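Long-range contacts in afamin (Homo sapiens, PDB 6FAK), which carries hydrophobic molecules in body fluids, binds vitamin E and keeps lipidated Wnt proteins soluble and active: residues Gln15-Asp20 with Gln255-Thr260; Gln224-Ile229 with Ser273-Ile278; Asp506-His511 with Asp527-Asn532. All blocks are in the same frame, centred on the assembly; numbering follows the deposited sequence.

Interaction 1 (Gln15-Asp20 with Gln255-Thr260); sequences QKFIED and QCIRDT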
loop_
_atom_site.group_PDB
_atom_site.type_symbol
_atom_site.label_atom_id
_atom_site.label_comp_id
_atom_site.label_asym_id
_atom_site.label_seq_id
_atom_site.Cartn_x
_atom_site.Cartn_y
_atom_site.Cartn_z
ATOM N N GLN A 15 27.552 -2.666 -1.073
ATOM C CA GLN A 15 28.261 -1.431 -1.453
ATOM C C GLN A 15 28.596 -1.418 -2.940
ATOM O O GLN A 15 28.545 -0.367 -3.592
ATOM C CB GLN A 15 29.551 -1.263 -0.633
ATOM C CG GLN A 15 30.292 0.066 -0.799
ATOM C CD GLN A 15 29.447 1.292 -0.464
ATOM O OE1 GLN A 15 28.532 1.207 0.352
ATOM N NE2 GLN A 15 29.738 2.437 -1.117
ATOM N N LYS A 16 28.903 -2.590 -3.483
ATOM C CA LYS A 16 29.151 -2.695 -4.908
ATOM C C LYS A 16 27.881 -2.481 -5.675
ATOM O O LYS A 16 27.889 -1.741 -6.629
ATOM C CB LYS A 16 29.794 -4.036 -5.307
ATOM C CG LYS A 16 31.287 -3.934 -5.585
ATOM C CD LYS A 16 32.121 -3.633 -4.334
ATOM C CE LYS A 16 32.521 -2.168 -4.193
ATOM N NZ LYS A 16 33.343 -1.668 -5.336
ATOM N N PHE A 17 26.803 -3.160 -5.290
ATOM C CA PHE A 17 25.505 -2.940 -5.932
ATOM C C PHE A 17 25.129 -1.432 -5.961
ATOM O O PHE A 17 24.689 -0.922 -6.994
ATOM C CB PHE A 17 24.409 -3.754 -5.254
ATOM C CG PHE A 17 23.042 -3.558 -5.861
ATOM C CD1 PHE A 17 22.618 -4.358 -6.913
ATOM C CD2 PHE A 17 22.186 -2.562 -5.394
ATOM C CE1 PHE A 17 21.366 -4.175 -7.485
ATOM C CE2 PHE A 17 20.933 -2.377 -5.969
ATOM C CZ PHE A 17 20.524 -3.182 -7.018
ATOM N N ILE A 18 25.304 -0.743 -4.838
ATOM C CA ILE A 18 24.949 0.691 -4.726
ATOM C C ILE A 18 25.818 1.580 -5.606
ATOM O O ILE A 18 25.288 2.457 -6.322
ATOM C CB ILE A 18 25.012 1.187 -3.270
ATOM C CG1 ILE A 18 23.855 0.576 -2.476
ATOM C CG2 ILE A 18 24.909 2.711 -3.190
ATOM C CD1 ILE A 18 24.071 0.627 -0.981
ATOM N N GLU A 19 27.133 1.364 -5.542
ATOM C CA GLU A 19 28.097 2.087 -6.402
ATOM C C GLU A 19 27.766 1.890 -7.877
ATOM O O GLU A 19 27.701 2.852 -8.638
ATOM C CB GLU A 19 29.523 1.592 -6.156
ATOM C CG GLU A 19 30.184 2.086 -4.876
ATOM C CD GLU A 19 31.601 1.552 -4.709
ATOM O OE1 GLU A 19 32.016 0.650 -5.482
ATOM O OE2 GLU A 19 32.314 2.045 -3.806
ATOM N N ASP A 20 27.565 0.630 -8.264
ATOM C CA ASP A 20 27.152 0.267 -9.617
ATOM C C ASP A 20 25.858 0.909 -10.082
ATOM O O ASP A 20 25.790 1.328 -11.229
ATOM C CB ASP A 20 26.992 -1.254 -9.749
ATOM C CG ASP A 20 28.321 -1.981 -9.956
ATOM O OD1 ASP A 20 29.388 -1.318 -9.907
ATOM O OD2 ASP A 20 28.280 -3.220 -10.172
ATOM N N GLN A 255 20.127 3.930 2.500
ATOM C CA GLN A 255 19.939 3.222 3.757
ATOM C C GLN A 255 18.913 2.086 3.633
ATOM O O GLN A 255 19.043 1.028 4.266
ATOM C CB GLN A 255 19.487 4.186 4.860
ATOM C CG GLN A 255 19.655 3.628 6.267
ATOM C CD GLN A 255 21.130 3.309 6.577
ATOM O OE1 GLN A 255 22.046 3.967 6.080
ATOM N NE2 GLN A 255 21.344 2.258 7.316
ATOM N N CYS A 256 17.870 2.334 2.860
ATOM C CA CYS A 256 16.854 1.334 2.595
ATOM C C CYS A 256 17.459 0.082 1.964
ATOM O O CYS A 256 17.197 -1.040 2.430
ATOM C CB CYS A 256 15.735 1.930 1.722
ATOM S SG CYS A 256 14.298 0.890 1.376
ATOM N N ILE A 257 18.237 0.284 0.896
ATOM C CA ILE A 257 18.910 -0.825 0.197
ATOM C C ILE A 257 19.834 -1.580 1.156
ATOM O O ILE A 257 19.725 -2.795 1.248
ATOM C CB ILE A 257 19.638 -0.362 -1.117
ATOM C CG1 ILE A 257 18.625 -0.006 -2.190
ATOM C CG2 ILE A 257 20.541 -1.454 -1.668
ATOM C CD1 ILE A 257 19.132 0.931 -3.267
ATOM N N ARG A 258 20.676 -0.846 1.882
ATOM C CA ARG A 258 21.577 -1.422 2.904
ATOM C C ARG A 258 20.856 -2.202 3.978
ATOM O O ARG A 258 21.276 -3.289 4.319
ATOM C CB ARG A 258 22.401 -0.334 3.626
ATOM C CG ARG A 258 23.515 0.252 2.765
ATOM C CD ARG A 258 24.393 1.248 3.521
ATOM N NE ARG A 258 25.378 1.861 2.620
ATOM C CZ ARG A 258 25.962 3.059 2.757
ATOM N NH1 ARG A 258 25.670 3.855 3.785
ATOM N NH2 ARG A 258 26.827 3.469 1.854
ATOM N N ASP A 259 19.816 -1.628 4.562
ATOM C CA ASP A 259 19.053 -2.331 5.605
ATOM C C ASP A 259 18.271 -3.514 5.058
ATOM O O ASP A 259 18.127 -4.501 5.769
ATOM C CB ASP A 259 18.112 -1.401 6.404
ATOM C CG ASP A 259 18.853 -0.354 7.198
ATOM O OD1 ASP A 259 20.061 -0.515 7.353
ATOM O OD2 ASP A 259 18.236 0.635 7.671
ATOM N N THR A 260 17.725 -3.421 3.839
ATOM C CA THR A 260 17.054 -4.556 3.224
ATOM C C THR A 260 18.068 -5.721 3.032
ATOM O O THR A 260 17.795 -6.848 3.413
ATOM C CB THR A 260 16.419 -4.156 1.880
ATOM O OG1 THR A 260 15.405 -3.158 2.101
ATOM C CG2 THR A 260 15.776 -5.366 1.157
HETATM O O HOH W 1 26.529 -0.249 1.317
#
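Gln15 opens the contact by meeting the guanidinium of Arg258. The NH2 of Arg258 donates to the OE1 of Gln15 over 3.2 Å, with an N-H...O angle of 142°. The donor lies in the carbonyl plane, on a lone pair of OE1. OE1 in turn sits tilted from the guanidinium plane, and the amide and guanidinium planes are 41° apart. The Gln15 chain bends at chi2, which brings its amide to the guanidinium. A water closes the pair into a small ring: it donates to Gln15 OE1 at 2.7 Å and accepts from Arg258 NE at the same length. Gln15 OE1 therefore receives two hydrogen bonds.

Phe17 touches at the other flank, where its CD2 is 4.2 Å from Ile257 CG2. Its side chain also touches Leu158 of helix 154-171. The contact pairs two nearly antiparallel helices, 13-20 and 253-268, whose segment axes come within 10.5 Å at an angle of 152°. In this predominantly helical albumin fold it joins the first albumin domain to the second; only the 255-260 side belongs to the region that forms the pocket for hydrophobic ligands.

Ile18 is buried. Its CG1 lies 4.0 Å from Ile257 CG2, and the two branched chains slide past each other in opposite directions. Ile25 of helix 22-33 packs on both. The far methyl of Ile18, CD1, rests 3.8 Å from Arg258 CG. The Arg258 chain runs extended from CG to NE and crosses Ile18 at about a right angle, which carries its charged end across to Gln15.

Interaction 2 (Gln224-Ile229 with Ser273-Ile278); sequences QKFPKI and SISSKI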
loop_
_atom_site.group_PDB
_atom_site.type_symbol
_atom_site.label_atom_id
_atom_site.label_comp_id
_atom_site.label_asym_id
_atom_site.label_seq_id
_atom_site.Cartn_x
_atom_site.Cartn_y
_atom_site.Cartn_z
ATOM N N GLN A 224 4.399 -16.088 11.543
ATOM C CA GLN A 224 3.596 -16.875 10.584
ATOM C C GLN A 224 4.424 -17.476 9.472
ATOM O O GLN A 224 4.218 -18.627 9.101
ATOM C CB GLN A 224 2.495 -16.035 9.921
ATOM C CG GLN A 224 1.164 -16.191 10.557
ATOM C CD GLN A 224 0.053 -15.454 9.827
ATOM O OE1 GLN A 224 0.283 -14.600 8.949
ATOM N NE2 GLN A 224 -1.156 -15.751 10.222
ATOM N N LYS A 225 5.326 -16.677 8.921
ATOM C CA LYS A 225 6.148 -17.098 7.800
ATOM C C LYS A 225 7.227 -18.107 8.182
ATOM O O LYS A 225 7.516 -19.026 7.405
ATOM C CB LYS A 225 6.800 -15.869 7.163
ATOM C CG LYS A 225 7.487 -16.161 5.839
ATOM C CD LYS A 225 8.152 -14.902 5.317
ATOM C CE LYS A 225 8.731 -15.078 3.914
ATOM N NZ LYS A 225 7.745 -14.595 2.902
ATOM N N PHE A 226 7.829 -17.934 9.360
ATOM C CA PHE A 226 8.931 -18.792 9.824
ATOM C C PHE A 226 8.550 -19.404 11.159
ATOM O O PHE A 226 9.150 -19.101 12.180
ATOM C CB PHE A 226 10.222 -17.980 9.981
ATOM C CG PHE A 226 10.631 -17.233 8.739
ATOM C CD1 PHE A 226 10.787 -17.898 7.531
ATOM C CD2 PHE A 226 10.906 -15.876 8.786
ATOM C CE1 PHE A 226 11.160 -17.225 6.382
ATOM C CE2 PHE A 226 11.284 -15.186 7.644
ATOM C CZ PHE A 226 11.410 -15.868 6.430
ATOM N N PRO A 227 7.566 -20.300 11.161
ATOM C CA PRO A 227 7.052 -20.767 12.436
ATOM C C PRO A 227 8.009 -21.676 13.210
ATOM O O PRO A 227 7.756 -21.922 14.378
ATOM C CB PRO A 227 5.797 -21.526 12.045
ATOM C CG PRO A 227 6.026 -21.957 10.651
ATOM C CD PRO A 227 6.794 -20.846 10.032
ATOM N N LYS A 228 9.095 -22.134 12.597
ATOM C CA LYS A 228 10.093 -22.914 13.343
ATOM C C LYS A 228 11.196 -22.055 13.999
ATOM O O LYS A 228 12.027 -22.587 14.709
ATOM C CB LYS A 228 10.673 -24.029 12.444
ATOM C CG LYS A 228 11.878 -23.663 11.601
ATOM C CD LYS A 228 12.484 -24.874 10.879
ATOM C CE LYS A 228 13.962 -25.085 11.240
ATOM N NZ LYS A 228 14.722 -25.702 10.121
ATOM N N ILE A 229 11.204 -20.736 13.787
ATOM C CA ILE A 229 12.229 -19.852 14.357
ATOM C C ILE A 229 12.175 -19.801 15.882
ATOM O O ILE A 229 11.088 -19.872 16.447
ATOM C CB ILE A 229 12.061 -18.418 13.767
ATOM C CG1 ILE A 229 13.290 -17.545 14.006
ATOM C CG2 ILE A 229 10.799 -17.727 14.321
ATOM C CD1 ILE A 229 13.136 -16.194 13.312
ATOM N N SER A 273 17.454 -23.485 10.961
ATOM C CA SER A 273 16.962 -22.826 12.182
ATOM C C SER A 273 16.219 -21.495 11.927
ATOM O O SER A 273 16.143 -20.644 12.812
ATOM C CB SER A 273 18.085 -22.656 13.233
ATOM O OG SER A 273 18.883 -21.512 12.983
ATOM N N ILE A 274 15.693 -21.321 10.714
ATOM C CA ILE A 274 14.694 -20.277 10.408
ATOM C C ILE A 274 13.649 -20.832 9.434
ATOM O O ILE A 274 12.460 -20.839 9.747
ATOM C CB ILE A 274 15.309 -18.944 9.841
ATOM C CG1 ILE A 274 16.031 -18.163 10.954
ATOM C CG2 ILE A 274 14.233 -18.049 9.212
ATOM C CD1 ILE A 274 16.592 -16.806 10.571
ATOM N N SER A 275 14.090 -21.258 8.250
ATOM C CA SER A 275 13.176 -21.653 7.185
ATOM C C SER A 275 13.679 -22.849 6.390
ATOM O O SER A 275 14.844 -23.232 6.465
ATOM C CB SER A 275 12.940 -20.475 6.240
ATOM O OG SER A 275 11.807 -20.676 5.401
ATOM N N SER A 276 12.744 -23.442 5.656
ATOM C CA SER A 276 12.992 -24.541 4.744
ATOM C C SER A 276 12.731 -24.155 3.279
ATOM O O SER A 276 13.303 -24.777 2.384
ATOM C CB SER A 276 12.085 -25.707 5.145
ATOM O OG SER A 276 12.483 -26.912 4.532
ATOM N N LYS A 277 11.891 -23.133 3.042
ATOM C CA LYS A 277 11.348 -22.817 1.712
ATOM C C LYS A 277 11.933 -21.540 1.072
ATOM O O LYS A 277 11.187 -20.749 0.480
ATOM C CB LYS A 277 9.821 -22.653 1.806
ATOM C CG LYS A 277 9.054 -23.856 2.325
ATOM C CD LYS A 277 7.581 -23.728 1.951
ATOM C CE LYS A 277 6.715 -24.816 2.554
ATOM N NZ LYS A 277 7.176 -26.176 2.179
ATOM N N ILE A 278 13.250 -21.338 1.178
ATOM C CA ILE A 278 13.897 -20.108 0.667
ATOM C C ILE A 278 15.312 -20.338 0.087
ATOM O O ILE A 278 16.167 -19.448 0.146
ATOM C CB ILE A 278 13.957 -19.009 1.775
ATOM C CG1 ILE A 278 14.617 -19.561 3.048
ATOM C CG2 ILE A 278 12.565 -18.455 2.088
ATOM C CD1 ILE A 278 15.270 -18.505 3.911
HETATM O O HOH W 2 10.140 -21.718 9.934
#
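Phe226 and Ile274 form the tight part of this contact. Phe226 follows the end of helix 216-225 and starts a type I beta turn that runs to Ile229, closed by a hydrogen bond from Ile229 N to Phe226 O. The turn packs against an irregular loop between helices 253-268 and 288-295. Both segments belong to the region that forms the pocket for hydrophobic ligands in the second albumin domain. A tetraethylene glycol, probably from the crystallisation liquor, lies about 5 Å from the Phe226 side chain.

The CG2 methyl of Ile274 sits over one face of the Phe226 ring, 3.9 Å from its centroid and 18° off the normal. This is a CH-pi contact. CG2 is trans to the backbone N of Ile274 (CG1 has chi1 -73°), and this places the methyl on the ring. The CG of Lys225 lies over the rim of the opposite face, so the ring is held between two aliphatic groups. Ser275 CB approaches obliquely, 3.6 Å from Phe226 CD1. Ile229 lies alongside Ile274, with their CG1 atoms 4.1 Å apart.

The CG of Lys228 still packs closely on the loop backbone, 3.4 Å from Ile274 O. The lysine's far end is the looser and more solvent-exposed part. The bend at chi3 takes the ammonium group toward exposed Ser273, where NZ is near the amide N without bonding to it. Pro302 also touches this lysine. Polar contact between the segments is made through water. One molecule lies at a doubtfully short 2.5 Å from Ile274 O and accepts a hydrogen bond from Lys228 N at 2.9 Å.

Interaction 3 (Asp506-His511 with Asp527-Asn532); sequences DLFTFH and DRFLVN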
loop_
_atom_site.group_PDB
_atom_site.type_symbol
_atom_site.label_atom_id
_atom_site.label_comp_id
_atom_site.label_asym_id
_atom_site.label_seq_id
_atom_site.Cartn_x
_atom_site.Cartn_y
_atom_site.Cartn_z
ATOM N N ASP A 506 -22.587 17.817 -17.858
ATOM C CA ASP A 506 -21.691 16.950 -18.609
ATOM C C ASP A 506 -21.072 15.802 -17.841
ATOM O O ASP A 506 -20.662 14.818 -18.468
ATOM C CB ASP A 506 -20.556 17.732 -19.278
ATOM C CG ASP A 506 -19.904 16.925 -20.443
ATOM O OD1 ASP A 506 -20.605 16.675 -21.462
ATOM O OD2 ASP A 506 -18.719 16.516 -20.329
ATOM N N LEU A 507 -20.967 15.906 -16.502
ATOM C CA LEU A 507 -20.471 14.773 -15.678
ATOM C C LEU A 507 -21.429 13.602 -15.744
ATOM O O LEU A 507 -21.065 12.455 -15.420
ATOM C CB LEU A 507 -20.312 15.203 -14.204
ATOM C CG LEU A 507 -18.875 15.482 -13.696
ATOM C CD1 LEU A 507 -18.043 16.269 -14.683
ATOM C CD2 LEU A 507 -18.930 16.189 -12.365
ATOM N N PHE A 508 -22.684 13.879 -16.094
ATOM C CA PHE A 508 -23.697 12.839 -16.085
ATOM C C PHE A 508 -24.219 12.524 -17.487
ATOM O O PHE A 508 -25.282 11.912 -17.651
ATOM C CB PHE A 508 -24.808 13.267 -15.179
ATOM C CG PHE A 508 -24.345 13.693 -13.804
ATOM C CD1 PHE A 508 -24.108 12.757 -12.824
ATOM C CD2 PHE A 508 -24.128 15.026 -13.499
ATOM C CE1 PHE A 508 -23.699 13.137 -11.570
ATOM C CE2 PHE A 508 -23.726 15.396 -12.250
ATOM C CZ PHE A 508 -23.495 14.440 -11.291
ATOM N N THR A 509 -23.453 12.932 -18.487
ATOM C CA THR A 509 -23.833 12.749 -19.884
ATOM C C THR A 509 -22.965 11.665 -20.456
ATOM O O THR A 509 -21.756 11.700 -20.336
ATOM C CB THR A 509 -23.620 14.038 -20.688
ATOM O OG1 THR A 509 -24.440 15.067 -20.126
ATOM C CG2 THR A 509 -23.977 13.838 -22.137
ATOM N N PHE A 510 -23.604 10.703 -21.092
ATOM C CA PHE A 510 -22.918 9.655 -21.793
ATOM C C PHE A 510 -22.671 10.154 -23.218
ATOM O O PHE A 510 -23.587 10.664 -23.882
ATOM C CB PHE A 510 -23.785 8.410 -21.784
ATOM C CG PHE A 510 -23.164 7.246 -22.474
ATOM C CD1 PHE A 510 -23.544 6.921 -23.775
ATOM C CD2 PHE A 510 -22.189 6.480 -21.837
ATOM C CE1 PHE A 510 -22.969 5.850 -24.426
ATOM C CE2 PHE A 510 -21.611 5.398 -22.485
ATOM C CZ PHE A 510 -21.998 5.083 -23.783
ATOM N N HIS A 511 -21.435 10.001 -23.673
ATOM C CA HIS A 511 -21.022 10.380 -25.022
ATOM C C HIS A 511 -20.810 9.135 -25.873
ATOM O O HIS A 511 -20.429 8.075 -25.355
ATOM C CB HIS A 511 -19.720 11.192 -24.984
ATOM C CG HIS A 511 -19.815 12.439 -24.171
ATOM N ND1 HIS A 511 -19.369 12.510 -22.869
ATOM C CD2 HIS A 511 -20.323 13.659 -24.464
ATOM C CE1 HIS A 511 -19.587 13.726 -22.397
ATOM N NE2 HIS A 511 -20.166 14.442 -23.346
ATOM N N ASP A 527 -17.463 4.290 -12.982
ATOM C CA ASP A 527 -17.198 4.397 -11.558
ATOM C C ASP A 527 -17.276 5.862 -11.105
ATOM O O ASP A 527 -17.857 6.163 -10.059
ATOM C CB ASP A 527 -15.860 3.755 -11.204
ATOM C CG ASP A 527 -15.872 2.238 -11.323
ATOM O OD1 ASP A 527 -16.907 1.592 -11.611
ATOM O OD2 ASP A 527 -14.812 1.633 -11.108
ATOM N N ARG A 528 -16.722 6.758 -11.908
ATOM C CA ARG A 528 -16.779 8.180 -11.603
ATOM C C ARG A 528 -18.160 8.735 -11.651
ATOM O O ARG A 528 -18.517 9.547 -10.807
ATOM C CB ARG A 528 -15.935 9.040 -12.525
ATOM C CG ARG A 528 -14.457 8.792 -12.469
ATOM C CD ARG A 528 -13.848 9.751 -13.490
ATOM N NE ARG A 528 -12.434 9.512 -13.668
ATOM C CZ ARG A 528 -11.833 8.928 -14.706
ATOM N NH1 ARG A 528 -12.536 8.513 -15.763
ATOM N NH2 ARG A 528 -10.507 8.787 -14.700
ATOM N N PHE A 529 -18.932 8.278 -12.625
ATOM C CA PHE A 529 -20.362 8.650 -12.710
ATOM C C PHE A 529 -21.121 8.330 -11.422
ATOM O O PHE A 529 -21.847 9.192 -10.863
ATOM C CB PHE A 529 -21.013 7.998 -13.965
ATOM C CG PHE A 529 -22.490 8.202 -14.053
ATOM C CD1 PHE A 529 -23.373 7.313 -13.438
ATOM C CD2 PHE A 529 -23.000 9.268 -14.757
ATOM C CE1 PHE A 529 -24.746 7.510 -13.477
ATOM C CE2 PHE A 529 -24.386 9.492 -14.794
ATOM C CZ PHE A 529 -25.263 8.596 -14.142
ATOM N N LEU A 530 -20.952 7.095 -10.948
ATOM C CA LEU A 530 -21.647 6.655 -9.739
ATOM C C LEU A 530 -21.268 7.479 -8.508
ATOM O O LEU A 530 -22.153 7.888 -7.744
ATOM C CB LEU A 530 -21.438 5.195 -9.473
ATOM C CG LEU A 530 -22.135 4.660 -8.227
ATOM C CD1 LEU A 530 -23.636 4.886 -8.127
ATOM C CD2 LEU A 530 -21.879 3.174 -8.167
ATOM N N VAL A 531 -19.965 7.736 -8.352
ATOM C CA VAL A 531 -19.485 8.510 -7.254
ATOM C C VAL A 531 -20.049 9.930 -7.310
ATOM O O VAL A 531 -20.578 10.415 -6.296
ATOM C CB VAL A 531 -17.948 8.462 -7.127
ATOM C CG1 VAL A 531 -17.406 9.484 -6.131
ATOM C CG2 VAL A 531 -17.531 7.066 -6.704
ATOM N N ASN A 532 -19.927 10.581 -8.449
ATOM C CA ASN A 532 -20.505 11.937 -8.624
ATOM C C ASN A 532 -22.022 11.977 -8.369
ATOM O O ASN A 532 -22.543 12.890 -7.719
ATOM C CB ASN A 532 -20.135 12.537 -9.991
ATOM C CG ASN A 532 -18.653 12.828 -10.113
ATOM O OD1 ASN A 532 -18.024 13.259 -9.133
ATOM N ND2 ASN A 532 -18.090 12.631 -11.294
HETATM O O HOH W 3 -18.834 11.603 -13.970
#
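Phe508 and Phe529 make the aromatic part of this contact. Their rings form an offset edge-to-face pair, with centroids 5.9 Å apart and planes at 76°. The edge of Phe508 is turned toward the face of Phe529. The offset brings Phe529 CE2 close to the plane of the Phe508 ring, 3.8 Å from Phe508 CB. The same CE2 lies 3.7 Å from Phe508 CA, so Phe529 meets the backbone of Phe508 as well as its side chain. In Phe529, CG is trans to the backbone N (chi1 174°), which swings the ring out from the helix toward the loop.

Further van der Waals contacts involve Asn532, one helical turn on. Its CB is 3.9 Å from Phe508 CE1, and the ring and amide planes are 79° apart. Leu507 crosses Asn532 at about a right angle, and its CG lies 3.8 Å from Asn532 ND2. Leu507 CB covers part of one face of the neighbouring Phe508 ring.

The polar link is indirect. A water donates to Leu507 O at 2.8 Å and accepts from Asn532 ND2 at 3.0 Å. At the other end of the amide, OD1 is hydrogen-bonded to Thr423 OG1. The buried amide is thus held at both its oxygen and its nitrogen, which should fix its rotation.

The contact lies in the third albumin domain. It brings the loop after strand 503-504 against helix 521-536. Phe529 extends the aromatic packing to Phe549 and Phe552 of helix 542-560, while Phe508 also meets Phe585, which comes from the C-terminal expression tag. Other faces of helix 521-536 pack on helices 376-417 and 423-440.

Interaction 2 lies wholly in the ligand-pocket region of the second domain; interaction 1 has one segment there and the other in the first domain. Their centres lie about 25 Å apart. They share no helix: interaction 2 uses the loop after helix 253-268 of interaction 1. Interaction 3 belongs to the third domain, its centre about 47 and 50 Å from theirs and across the chain's centre. Interaction 1, partly buried, alone has a direct hydrogen bond between its segments. Interactions 2 and 3 are buried and built on phenylalanine; one sets a turn against a loop, with a methyl over a ring, the other a loop against a helix, with two rings. All three have a water between the segments.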